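Local coordinates for protein class I SAM-dependent methyltransferase (Silicibacter pomeroyi DSS-3, PDB 3CVO) that is of unknown function but has the Rossmann-like fold of class I methyltransferases and probably transfers a methyl group from S-adenosylmethionine, at residues K68-L71 and A72-P76. Numbering follows the deposited sequence.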
ATOM      1  N   LYS A  68       4.547  25.224  17.090  1.00 19.32           N
ATOM      2  CA  LYS A  68       3.266  25.829  17.445  1.00 18.71           C
ATOM      3  C   LYS A  68       3.480  27.016  18.381  1.00 18.73           C
ATOM      4  O   LYS A  68       2.872  28.095  18.258  1.00 15.44           O
ATOM      5  CB  LYS A  68       2.337  24.802  18.073  1.00 19.93           C
ATOM      6  CG  LYS A  68       1.799  23.763  17.061  1.00 19.41           C
ATOM      7  CD  LYS A  68       0.874  22.783  17.734  1.00 25.27           C
ATOM      8  CE  LYS A  68       0.351  21.780  16.738  1.00 35.56           C
ATOM      9  NZ  LYS A  68      -0.305  20.629  17.431  1.00 48.12           N
ATOM     10  N   ALA A  69       4.354  26.800  19.339  1.00 17.36           N
ATOM     11  CA  ALA A  69       4.692  27.838  20.295  1.00 17.28           C
ATOM     12  C   ALA A  69       5.314  29.031  19.575  1.00 16.59           C
ATOM     13  O   ALA A  69       4.995  30.190  19.832  1.00 19.42           O
ATOM     14  CB  ALA A  69       5.638  27.285  21.398  1.00 13.89           C
ATOM     15  N   TRP A  70       6.204  28.731  18.660  1.00 16.74           N
ATOM     16  CA  TRP A  70       6.843  29.778  17.886  1.00 18.69           C
ATOM     17  C   TRP A  70       5.802  30.632  17.160  1.00 19.45           C
ATOM     18  O   TRP A  70       5.884  31.860  17.160  1.00 18.49           O
ATOM     19  CB  TRP A  70       7.847  29.208  16.875  1.00 20.91           C
ATOM     20  CG  TRP A  70       8.718  30.284  16.397  1.00 23.89           C
ATOM     21  CD1 TRP A  70       9.812  30.804  17.040  1.00 30.23           C
ATOM     22  CD2 TRP A  70       8.529  31.062  15.239  1.00 27.25           C
ATOM     23  NE1 TRP A  70      10.345  31.821  16.316  1.00 26.72           N
ATOM     24  CE2 TRP A  70       9.571  32.018  15.206  1.00 28.11           C
ATOM     25  CE3 TRP A  70       7.599  31.039  14.208  1.00 26.56           C
ATOM     26  CZ2 TRP A  70       9.704  32.936  14.178  1.00 35.10           C
ATOM     27  CZ3 TRP A  70       7.726  31.950  13.185  1.00 32.84           C
ATOM     28  CH2 TRP A  70       8.774  32.877  13.165  1.00 34.33           C
ATOM     29  N   LEU A  71       4.811  29.957  16.572  1.00 21.12           N
ATOM     30  CA  LEU A  71       3.842  30.580  15.661  1.00 22.90           C
ATOM     31  C   LEU A  71       2.839  31.376  16.466  1.00 20.39           C
ATOM     32  O   LEU A  71       2.310  32.391  16.005  1.00 22.61           O
ATOM     33  CB  LEU A  71       3.140  29.543  14.762  1.00 23.55           C
ATOM     34  CG  LEU A  71       4.007  28.978  13.651  1.00 25.77           C
ATOM     35  CD1 LEU A  71       3.314  27.772  12.940  1.00 27.60           C
ATOM     36  CD2 LEU A  71       4.329  30.097  12.645  1.00 27.08           C
ATOM     37  N   ALA A  72       2.661  30.966  17.717  1.00 20.54           N
ATOM     38  CA  ALA A  72       1.755  31.682  18.638  1.00 20.98           C
ATOM     39  C   ALA A  72       2.419  32.973  19.088  1.00 19.60           C
ATOM     40  O   ALA A  72       1.778  34.012  19.256  1.00 20.30           O
ATOM     41  CB  ALA A  72       1.373  30.802  19.836  1.00 21.56           C
ATOM     42  N   ALA A  73       3.732  32.898  19.237  1.00 20.12           N
ATOM     43  CA  ALA A  73       4.547  34.046  19.664  1.00 20.31           C
ATOM     44  C   ALA A  73       4.778  35.007  18.501  1.00 21.18           C
ATOM     45  O   ALA A  73       5.058  36.199  18.693  1.00 21.52           O
ATOM     46  CB  ALA A  73       5.881  33.596  20.218  1.00 16.61           C
ATOM     47  N   ASN A  74       4.655  34.455  17.305  1.00 20.52           N
ATOM     48  CA  ASN A  74       5.036  35.136  16.041  1.00 23.09           C
ATOM     49  C   ASN A  74       4.036  34.860  14.949  1.00 24.14           C
ATOM     50  O   ASN A  74       4.302  34.052  14.031  1.00 24.59           O
ATOM     51  CB  ASN A  74       6.392  34.637  15.558  1.00 24.48           C
ATOM     52  CG  ASN A  74       7.475  34.930  16.532  1.00 25.61           C
ATOM     53  OD1 ASN A  74       7.900  36.068  16.631  1.00 28.18           O
ATOM     54  ND2 ASN A  74       7.913  33.927  17.293  1.00 23.99           N
ATOM     55  N   PRO A  75       2.866  35.492  15.052  1.00 25.70           N
ATOM     56  CA  PRO A  75       1.756  35.032  14.256  1.00 26.14           C
ATOM     57  C   PRO A  75       2.007  35.242  12.772  1.00 24.74           C
ATOM     58  O   PRO A  75       2.783  36.107  12.391  1.00 23.83           O
ATOM     59  CB  PRO A  75       0.583  35.878  14.756  1.00 27.46           C
ATOM     60  CG  PRO A  75       0.997  36.331  16.137  1.00 27.92           C
ATOM     61  CD  PRO A  75       2.473  36.538  16.010  1.00 28.72           C
ATOM     62  N   PRO A  76       1.391  34.412  11.939  1.00 25.77           N
ATOM     63  CA  PRO A  76       1.528  34.520  10.486  1.00 25.57           C
ATOM     64  C   PRO A  76       1.046  35.855   9.951  1.00 26.41           C
ATOM     65  O   PRO A  76       0.236  36.551  10.596  1.00 24.29           O
ATOM     66  CB  PRO A  76       0.628  33.402   9.980  1.00 24.84           C
ATOM     67  CG  PRO A  76       0.566  32.423  11.097  1.00 29.29           C
ATOM     68  CD  PRO A  76       0.536  33.279  12.325  1.00 25.37           C
TER
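N74, the residue at which the chain leaves helix 61-73, folds its side chain back over W70, touching both its indole and its carbonyl. Its CB sits 3.7 Å from the centroid of the six-membered indole ring, only 9° off the ring normal, a CH-pi contact over the face. The carboxamide carries on across the same face, its plane turned 28° from the indole, with ND2 3.3 Å from CE2 of W70. ND2 also donates a hydrogen bond of 2.9 Å to W70 O, so one amide group engages both the ring and the main chain of the same residue. W70 meets it because its CG lies anti to the backbone N (chi1 -164°), which brings the indole round toward the C-terminal end of the helix. A72 N donates to K68 O (2.9 Å) and weakly to A69 O. L71 O accepts a weak hydrogen bond from N74 N and a CA-H...O contact from P75 CA at 3.2 Å, while the L71 side chain packs on V82 and I84. The turn lies where helix 61-73 of a beta-alpha-beta unit gives way to the link to strand 81-86. An alanine in place of W70 would probably leave the N74 amide without the surface it lies on, freer to swing away from the carbonyl. The amide gives W70 O a side-chain donor at the helix end, while the indole face lies against that donor.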